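Local structure of Bse634I restriction endonuclease (Geobacillus stearothermophilus, 1KNV) at residues E80-W88 / N171-F179; K108-F116 / L140-I150. The protein probably cleaves DNA at a specific recognition sequence as a type II restriction endonuclease, with the help of divalent metal ions. All blocks are in the same frame, centred on the assembly; numbering follows the deposited sequence.

Interaction 1 of 2, residues E80-W88 / N171-F179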
loop_
_atom_site.group_PDB
_atom_site.type_symbol
_atom_site.label_atom_id
_atom_site.label_comp_id
_atom_site.label_asym_id
_atom_site.label_seq_id
_atom_site.Cartn_x
_atom_site.Cartn_y
_atom_site.Cartn_z
ATOM N N GLU B 80 32.802 -7.212 22.273
ATOM C CA GLU B 80 32.621 -6.226 21.216
ATOM C C GLU B 80 33.898 -6.101 20.403
ATOM O O GLU B 80 33.858 -6.006 19.170
ATOM C CB GLU B 80 32.259 -4.862 21.823
ATOM C CG GLU B 80 30.778 -4.693 22.182
ATOM C CD GLU B 80 30.530 -3.596 23.217
ATOM O OE1 GLU B 80 31.199 -2.546 23.146
ATOM O OE2 GLU B 80 29.655 -3.772 24.094
ATOM N N VAL B 81 35.037 -6.095 21.094
ATOM C CA VAL B 81 36.324 -5.992 20.413
ATOM C C VAL B 81 36.573 -7.259 19.597
ATOM O O VAL B 81 37.049 -7.191 18.463
ATOM C CB VAL B 81 37.490 -5.793 21.410
ATOM C CG1 VAL B 81 38.821 -5.825 20.671
ATOM C CG2 VAL B 81 37.331 -4.467 22.129
ATOM N N MET B 82 36.232 -8.412 20.170
ATOM C CA MET B 82 36.419 -9.693 19.485
ATOM C C MET B 82 35.621 -9.772 18.189
ATOM O O MET B 82 36.142 -10.186 17.146
ATOM C CB MET B 82 36.029 -10.841 20.415
ATOM C CG MET B 82 37.030 -11.038 21.535
ATOM S SD MET B 82 36.553 -12.283 22.725
ATOM C CE MET B 82 37.950 -12.155 23.871
ATOM N N ILE B 83 34.352 -9.385 18.269
ATOM C CA ILE B 83 33.475 -9.370 17.109
ATOM C C ILE B 83 34.077 -8.442 16.043
ATOM O O ILE B 83 34.254 -8.836 14.890
ATOM C CB ILE B 83 32.065 -8.864 17.507
ATOM C CG1 ILE B 83 31.339 -9.951 18.289
ATOM C CG2 ILE B 83 31.253 -8.503 16.276
ATOM C CD1 ILE B 83 31.171 -11.240 17.510
ATOM N N ALA B 84 34.398 -7.213 16.445
ATOM C CA ALA B 84 34.965 -6.230 15.535
ATOM C C ALA B 84 36.238 -6.713 14.844
ATOM O O ALA B 84 36.378 -6.565 13.633
ATOM C CB ALA B 84 35.242 -4.932 16.282
ATOM N N ILE B 85 37.168 -7.282 15.605
ATOM C CA ILE B 85 38.430 -7.764 15.038
ATOM C C ILE B 85 38.205 -8.919 14.065
ATOM O O ILE B 85 38.763 -8.943 12.965
ATOM C CB ILE B 85 39.398 -8.237 16.158
ATOM C CG1 ILE B 85 39.778 -7.055 17.048
ATOM C CG2 ILE B 85 40.651 -8.879 15.553
ATOM C CD1 ILE B 85 40.458 -5.941 16.312
ATOM N N GLN B 86 37.388 -9.879 14.477
ATOM C CA GLN B 86 37.121 -11.024 13.634
ATOM C C GLN B 86 36.521 -10.532 12.325
ATOM O O GLN B 86 36.970 -10.919 11.249
ATOM C CB GLN B 86 36.169 -11.998 14.342
ATOM C CG GLN B 86 36.042 -13.366 13.662
ATOM C CD GLN B 86 37.325 -14.209 13.701
ATOM O OE1 GLN B 86 37.420 -15.224 13.017
ATOM N NE2 GLN B 86 38.304 -13.792 14.502
ATOM N N SER B 87 35.520 -9.660 12.413
ATOM C CA SER B 87 34.865 -9.120 11.215
ATOM C C SER B 87 35.846 -8.418 10.299
ATOM O O SER B 87 35.769 -8.554 9.076
ATOM C CB SER B 87 33.756 -8.141 11.599
ATOM O OG SER B 87 32.737 -8.806 12.316
ATOM N N TRP B 88 36.760 -7.656 10.891
ATOM C CA TRP B 88 37.761 -6.928 10.120
ATOM C C TRP B 88 38.643 -7.913 9.349
ATOM O O TRP B 88 38.914 -7.703 8.169
ATOM C CB TRP B 88 38.607 -6.042 11.046
ATOM C CG TRP B 88 39.783 -5.378 10.380
ATOM C CD1 TRP B 88 40.887 -5.992 9.851
ATOM C CD2 TRP B 88 39.983 -3.976 10.195
ATOM N NE1 TRP B 88 41.760 -5.060 9.350
ATOM C CE2 TRP B 88 41.231 -3.816 9.547
ATOM C CE3 TRP B 88 39.230 -2.842 10.513
ATOM C CZ2 TRP B 88 41.742 -2.559 9.215
ATOM C CZ3 TRP B 88 39.741 -1.592 10.181
ATOM C CH2 TRP B 88 40.986 -1.462 9.538
ATOM N N ASN B 171 45.038 -0.621 16.512
ATOM C CA ASN B 171 44.127 -1.351 15.648
ATOM C C ASN B 171 42.783 -1.637 16.322
ATOM O O ASN B 171 41.776 -1.851 15.644
ATOM C CB ASN B 171 44.774 -2.628 15.067
ATOM C CG ASN B 171 45.191 -3.621 16.115
ATOM O OD1 ASN B 171 44.776 -3.537 17.263
ATOM N ND2 ASN B 171 46.010 -4.592 15.714
ATOM N N ILE B 172 42.753 -1.608 17.651
ATOM C CA ILE B 172 41.500 -1.809 18.370
ATOM C C ILE B 172 40.647 -0.550 18.198
ATOM O O ILE B 172 39.457 -0.627 17.911
ATOM C CB ILE B 172 41.729 -2.041 19.868
ATOM C CG1 ILE B 172 42.309 -3.429 20.093
ATOM C CG2 ILE B 172 40.418 -1.912 20.624
ATOM C CD1 ILE B 172 42.532 -3.752 21.550
ATOM N N ASP B 173 41.268 0.611 18.373
ATOM C CA ASP B 173 40.569 1.882 18.224
ATOM C C ASP B 173 40.023 2.020 16.794
ATOM O O ASP B 173 38.901 2.481 16.583
ATOM C CB ASP B 173 41.528 3.042 18.551
ATOM C CG ASP B 173 40.904 4.414 18.304
ATOM O OD1 ASP B 173 39.927 4.759 19.001
ATOM O OD2 ASP B 173 41.385 5.147 17.406
ATOM N N VAL B 174 40.815 1.613 15.811
ATOM C CA VAL B 174 40.387 1.702 14.423
ATOM C C VAL B 174 39.184 0.797 14.149
ATOM O O VAL B 174 38.273 1.164 13.402
ATOM C CB VAL B 174 41.541 1.323 13.474
ATOM C CG1 VAL B 174 41.021 1.087 12.070
ATOM C CG2 VAL B 174 42.557 2.436 13.449
ATOM N N ALA B 175 39.182 -0.385 14.758
ATOM C CA ALA B 175 38.093 -1.335 14.565
ATOM C C ALA B 175 36.799 -0.870 15.235
ATOM O O ALA B 175 35.704 -1.199 14.784
ATOM C CB ALA B 175 38.498 -2.705 15.107
ATOM N N LEU B 176 36.929 -0.087 16.302
ATOM C CA LEU B 176 35.765 0.386 17.038
ATOM C C LEU B 176 35.237 1.761 16.632
ATOM O O LEU B 176 34.217 2.208 17.162
ATOM C CB LEU B 176 36.069 0.385 18.544
ATOM C CG LEU B 176 36.353 -0.975 19.203
ATOM C CD1 LEU B 176 36.693 -0.773 20.674
ATOM C CD2 LEU B 176 35.133 -1.890 19.055
ATOM N N THR B 177 35.916 2.430 15.703
ATOM C CA THR B 177 35.486 3.757 15.252
ATOM C C THR B 177 35.393 3.792 13.743
ATOM O O THR B 177 35.449 4.856 13.140
ATOM C CB THR B 177 36.475 4.862 15.680
ATOM O OG1 THR B 177 37.766 4.604 15.106
ATOM C CG2 THR B 177 36.592 4.923 17.199
ATOM N N LEU B 178 35.247 2.623 13.136
ATOM C CA LEU B 178 35.160 2.513 11.688
ATOM C C LEU B 178 33.946 3.269 11.138
ATOM O O LEU B 178 34.002 3.865 10.070
ATOM C CB LEU B 178 35.096 1.029 11.316
ATOM C CG LEU B 178 35.331 0.558 9.885
ATOM C CD1 LEU B 178 36.654 1.086 9.338
ATOM C CD2 LEU B 178 35.326 -0.956 9.899
ATOM N N PHE B 179 32.848 3.256 11.880
ATOM C CA PHE B 179 31.638 3.942 11.447
ATOM C C PHE B 179 31.876 5.425 11.172
ATOM O O PHE B 179 31.151 6.046 10.389
ATOM C CB PHE B 179 30.550 3.770 12.506
ATOM C CG PHE B 179 30.961 4.218 13.884
ATOM C CD1 PHE B 179 30.964 5.567 14.225
ATOM C CD2 PHE B 179 31.354 3.292 14.836
ATOM C CE1 PHE B 179 31.349 5.983 15.486
ATOM C CE2 PHE B 179 31.741 3.706 16.100
ATOM C CZ PHE B 179 31.737 5.057 16.423
#
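A84 and A175 lie at the middle of a buried helix-helix packing contact in the PDDEXK-type nuclease fold, where helix 68-93 meets the short helix 169-176. The axes of the two short segments pass 9.3 Å apart and cross almost at a right angle (86°). The two methyl groups oppose each other where the backbones come nearest, and a pair of alanines keeps this point slim. The side chains meet by apolar packing.

On one side of the alanine pair, L176 straddles two helix residues with its branches: CD1 lies 4.0 Å from CG2 of V81, while CD2 rests on CB of A84 at 4.1 Å. V81 uses its other methyl as well, placing CG1 against CG2 of I172. F27 and L30 of helix 26-33 pack in at this end, F27 touching both V81 and L176. E80 has its side chain about 7 Å from that of D146, a calcium ligand of this protein, although no metal is bound to this chain.

I85 reaches across with its terminal CD1, which sits 4.0 Å from CB of A175. At the far end W88 has CG anti to its backbone N (chi1 173°), which carries the indole toward V174 and L178. Its NE1 is hydrogen-bonded to the carbonyl of L162, which helps to fix the rotation of the indole. The six-membered ring does the touching: W88 CZ3 lies 4.2 Å from CD1 of L178, and V174 CG1 approaches obliquely to 3.5 Å from W88 CZ3 and 3.6 Å from W88 CH2.

Interaction 2 of 2, residues K108-F116 / L140-I150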
loop_
_atom_site.group_PDB
_atom_site.type_symbol
_atom_site.label_atom_id
_atom_site.label_comp_id
_atom_site.label_asym_id
_atom_site.label_seq_id
_atom_site.Cartn_x
_atom_site.Cartn_y
_atom_site.Cartn_z
ATOM N N LYS B 108 22.958 6.118 21.224
ATOM C CA LYS B 108 23.234 7.404 21.839
ATOM C C LYS B 108 24.656 7.877 21.573
ATOM O O LYS B 108 24.919 9.074 21.482
ATOM C CB LYS B 108 22.953 7.329 23.330
ATOM C CG LYS B 108 21.485 7.074 23.624
ATOM C CD LYS B 108 21.183 7.188 25.111
ATOM C CE LYS B 108 19.711 6.909 25.400
ATOM N NZ LYS B 108 19.416 6.905 26.870
ATOM N N THR B 109 25.574 6.933 21.436
ATOM C CA THR B 109 26.964 7.256 21.145
ATOM C C THR B 109 27.074 7.743 19.699
ATOM O O THR B 109 27.671 8.783 19.414
ATOM C CB THR B 109 27.855 6.019 21.303
ATOM O OG1 THR B 109 27.812 5.581 22.664
ATOM C CG2 THR B 109 29.294 6.328 20.904
ATOM N N PHE B 110 26.490 6.976 18.787
ATOM C CA PHE B 110 26.523 7.314 17.377
ATOM C C PHE B 110 25.370 6.611 16.687
ATOM O O PHE B 110 25.442 5.409 16.444
ATOM C CB PHE B 110 27.839 6.847 16.754
ATOM C CG PHE B 110 28.024 7.277 15.317
ATOM C CD1 PHE B 110 28.732 8.431 15.006
ATOM C CD2 PHE B 110 27.491 6.524 14.277
ATOM C CE1 PHE B 110 28.909 8.826 13.688
ATOM C CE2 PHE B 110 27.663 6.911 12.955
ATOM C CZ PHE B 110 28.373 8.063 12.660
ATOM N N ASP B 111 24.308 7.357 16.383
ATOM C CA ASP B 111 23.141 6.810 15.694
ATOM C C ASP B 111 23.611 6.346 14.319
ATOM O O ASP B 111 24.079 7.158 13.519
ATOM C CB ASP B 111 22.086 7.895 15.532
ATOM C CG ASP B 111 20.856 7.403 14.811
ATOM O OD1 ASP B 111 20.945 6.375 14.111
ATOM O OD2 ASP B 111 19.797 8.055 14.937
ATOM N N PHE B 112 23.474 5.050 14.039
ATOM C CA PHE B 112 23.926 4.478 12.763
ATOM C C PHE B 112 23.356 5.205 11.554
ATOM O O PHE B 112 23.980 5.231 10.490
ATOM C CB PHE B 112 23.570 2.983 12.683
ATOM C CG PHE B 112 22.189 2.702 12.126
ATOM C CD1 PHE B 112 22.012 2.429 10.774
ATOM C CD2 PHE B 112 21.071 2.736 12.949
ATOM C CE1 PHE B 112 20.735 2.193 10.250
ATOM C CE2 PHE B 112 19.798 2.505 12.438
ATOM C CZ PHE B 112 19.629 2.232 11.081
ATOM N N ARG B 113 22.170 5.787 11.717
ATOM C CA ARG B 113 21.516 6.521 10.638
ATOM C C ARG B 113 22.391 7.640 10.084
ATOM O O ARG B 113 22.207 8.082 8.955
ATOM C CB ARG B 113 20.179 7.077 11.131
ATOM C CG ARG B 113 19.149 5.977 11.318
ATOM C CD ARG B 113 17.971 6.430 12.132
ATOM N NE ARG B 113 17.322 7.604 11.564
ATOM C CZ ARG B 113 16.201 8.124 12.050
ATOM N NH1 ARG B 113 15.622 7.564 13.107
ATOM N NH2 ARG B 113 15.663 9.198 11.493
ATOM N N LYS B 114 23.361 8.079 10.878
ATOM C CA LYS B 114 24.266 9.132 10.458
ATOM C C LYS B 114 25.236 8.667 9.379
ATOM O O LYS B 114 25.988 9.473 8.839
ATOM C CB LYS B 114 25.021 9.671 11.674
ATOM C CG LYS B 114 24.111 10.427 12.634
ATOM C CD LYS B 114 24.689 10.536 14.027
ATOM C CE LYS B 114 25.920 11.396 14.045
ATOM N NZ LYS B 114 26.509 11.456 15.413
ATOM N N ILE B 115 25.234 7.374 9.057
ATOM C CA ILE B 115 26.126 6.891 8.003
ATOM C C ILE B 115 25.482 7.145 6.644
ATOM O O ILE B 115 26.144 7.124 5.610
ATOM C CB ILE B 115 26.455 5.371 8.128
ATOM C CG1 ILE B 115 25.217 4.517 7.849
ATOM C CG2 ILE B 115 27.010 5.076 9.521
ATOM C CD1 ILE B 115 25.550 3.038 7.675
ATOM N N PHE B 116 24.179 7.398 6.660
ATOM C CA PHE B 116 23.436 7.667 5.442
ATOM C C PHE B 116 23.799 9.007 4.823
ATOM O O PHE B 116 24.164 9.946 5.532
ATOM C CB PHE B 116 21.943 7.655 5.746
ATOM C CG PHE B 116 21.374 6.283 5.930
ATOM C CD1 PHE B 116 20.247 6.090 6.730
ATOM C CD2 PHE B 116 21.931 5.194 5.265
ATOM C CE1 PHE B 116 19.673 4.826 6.866
ATOM C CE2 PHE B 116 21.377 3.932 5.387
ATOM C CZ PHE B 116 20.238 3.744 6.193
ATOM N N LEU B 140 9.248 8.465 15.703
ATOM C CA LEU B 140 10.055 7.447 15.038
ATOM C C LEU B 140 11.260 7.263 15.931
ATOM O O LEU B 140 12.081 8.165 16.052
ATOM C CB LEU B 140 10.524 7.904 13.644
ATOM C CG LEU B 140 11.440 6.886 12.942
ATOM C CD1 LEU B 140 10.667 5.593 12.704
ATOM C CD2 LEU B 140 11.970 7.433 11.636
ATOM N N ILE B 141 11.350 6.102 16.567
ATOM C CA ILE B 141 12.449 5.802 17.473
ATOM C C ILE B 141 13.200 4.600 16.953
ATOM O O ILE B 141 12.663 3.500 16.923
ATOM C CB ILE B 141 11.926 5.478 18.890
ATOM C CG1 ILE B 141 11.151 6.669 19.445
ATOM C CG2 ILE B 141 13.088 5.126 19.821
ATOM C CD1 ILE B 141 10.533 6.415 20.788
ATOM N N THR B 142 14.443 4.808 16.541
ATOM C CA THR B 142 15.247 3.715 16.015
ATOM C C THR B 142 16.407 3.409 16.958
ATOM O O THR B 142 16.709 4.189 17.859
ATOM C CB THR B 142 15.792 4.066 14.606
ATOM O OG1 THR B 142 16.556 5.273 14.679
ATOM C CG2 THR B 142 14.635 4.267 13.614
ATOM N N SER B 143 17.045 2.263 16.757
ATOM C CA SER B 143 18.182 1.862 17.581
ATOM C C SER B 143 19.304 1.388 16.663
ATOM O O SER B 143 19.146 1.367 15.442
ATOM C CB SER B 143 17.781 0.737 18.540
ATOM O OG SER B 143 17.285 -0.379 17.821
ATOM N N ASN B 144 20.431 1.005 17.255
ATOM C CA ASN B 144 21.588 0.545 16.499
ATOM C C ASN B 144 21.820 -0.946 16.519
ATOM O O ASN B 144 21.892 -1.553 17.590
ATOM C CB ASN B 144 22.869 1.164 17.046
ATOM C CG ASN B 144 23.091 2.558 16.572
ATOM O OD1 ASN B 144 22.192 3.195 16.041
ATOM N ND2 ASN B 144 24.300 3.056 16.774
ATOM N N PRO B 145 21.924 -1.566 15.338
ATOM C CA PRO B 145 22.187 -3.004 15.326
ATOM C C PRO B 145 23.647 -3.043 15.789
ATOM O O PRO B 145 24.384 -2.072 15.579
ATOM C CB PRO B 145 22.030 -3.369 13.855
ATOM C CG PRO B 145 22.428 -2.139 13.161
ATOM C CD PRO B 145 21.749 -1.055 13.972
ATOM N N ASP B 146 24.069 -4.124 16.431
ATOM C CA ASP B 146 25.437 -4.196 16.925
ATOM C C ASP B 146 26.436 -4.375 15.794
ATOM O O ASP B 146 27.615 -4.023 15.923
ATOM C CB ASP B 146 25.574 -5.346 17.920
ATOM C CG ASP B 146 24.670 -5.171 19.131
ATOM O OD1 ASP B 146 24.735 -4.101 19.784
ATOM O OD2 ASP B 146 23.891 -6.097 19.425
ATOM N N LEU B 147 25.967 -4.895 14.676
ATOM C CA LEU B 147 26.848 -5.134 13.550
ATOM C C LEU B 147 26.149 -4.770 12.242
ATOM O O LEU B 147 24.985 -5.122 12.021
ATOM C CB LEU B 147 27.209 -6.612 13.547
ATOM C CG LEU B 147 28.232 -7.234 12.625
ATOM C CD1 LEU B 147 29.520 -6.531 12.920
ATOM C CD2 LEU B 147 28.329 -8.744 12.861
ATOM N N LEU B 148 26.849 -4.029 11.389
ATOM C CA LEU B 148 26.327 -3.624 10.084
ATOM C C LEU B 148 27.151 -4.183 8.915
ATOM O O LEU B 148 28.386 -4.113 8.932
ATOM C CB LEU B 148 26.361 -2.112 9.919
ATOM C CG LEU B 148 25.412 -1.192 10.630
ATOM C CD1 LEU B 148 25.605 0.219 10.073
ATOM C CD2 LEU B 148 24.027 -1.715 10.391
ATOM N N ILE B 149 26.481 -4.743 7.922
ATOM C CA ILE B 149 27.163 -5.241 6.739
ATOM C C ILE B 149 26.772 -4.269 5.640
ATOM O O ILE B 149 25.591 -4.108 5.332
ATOM C CB ILE B 149 26.737 -6.682 6.399
ATOM C CG1 ILE B 149 27.262 -7.673 7.468
ATOM C CG2 ILE B 149 27.326 -7.071 5.044
ATOM C CD1 ILE B 149 26.729 -7.447 8.861
ATOM N N ILE B 150 27.767 -3.549 5.153
ATOM C CA ILE B 150 27.580 -2.528 4.131
ATOM C C ILE B 150 28.296 -2.912 2.845
ATOM O O ILE B 150 29.354 -3.534 2.882
ATOM C CB ILE B 150 28.163 -1.177 4.614
ATOM C CG1 ILE B 150 27.366 -0.672 5.816
ATOM C CG2 ILE B 150 28.170 -0.161 3.499
ATOM C CD1 ILE B 150 28.048 0.413 6.561
HETATM O O HOH W 1 18.974 4.659 14.796
HETATM O O HOH W 2 14.196 9.002 14.887
#
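F112 and N144 run alongside each other in opposite directions, the ring plane steep to the amide. The CB of F112 already lies against the amide oxygen of N144, and CG sits between the backbone N and the carbonyl carbon (chi1 88°), which holds the ring close to its own backbone. The ring edge at F112 CD2 runs along that same oxygen, 3.3 Å from N144 OD1, and CE2 comes equally near the carbonyl oxygen of S143. CD1, on the other side of the ring, approaches L148 CD1 more loosely. One ring face takes P145 CD, 4.0 Å above the plane, and the opposite face takes CG of R113.

The N144 amide bonds the loop backbone with both its ends. N144 ND2 donates to F110 O at 2.6 Å, nearly within the amide plane, and also to P105 O; OD1 receives F112 N along an almost straight N-H (178°), although the donor lies tilted from the carbonyl plane and well off the C=O direction. With an alanine at N144, F110 O and F112 N would probably lose these mates and the loop would be freer to shift.

The loop contains an Asx turn, D111 OD1 accepting from R113 N, and passes into a 3-10 segment at 112-115. Its partner runs into strand 147-151 of the central PDDEXK sheet, entering through a classic beta bulge at D146 and L147. Farther along, I115 CD1 meets L148 CD1 tip to tip at 3.7 Å and likewise touches I150 CD1.

R113, bent at chi3, crosses T142 at about a right angle. NH2 forms a salt bridge with E128, while R113 NH1 gives T142 OG1 a 2.9 Å in-plane bond and reaches L140 O through a water; a second water joins T142 OG1 to D111 OD1.

In the fold
The two contacts have centres about 16 Å apart and pack on each other: F179 CD1 touches F110 CG at 3.6 Å, and L147 of strand 147-151 lies against S87 and I83 of helix 68-93. Along the chain the order is 80-88, 108-116, 140-150, 171-179, so both segments of interaction 2 fall between those of interaction 1. Strands 99-103 and 147-151, neighbours in the mixed central sheet, connect the two regions: the first receives side chains from both halves of interaction 1, and the second carries part of interaction 2. Both lie beside the calcium site: E80 of interaction 1 comes close to D146, and the 108-116 loop packs against the chain that carries D146 into strand 147-151.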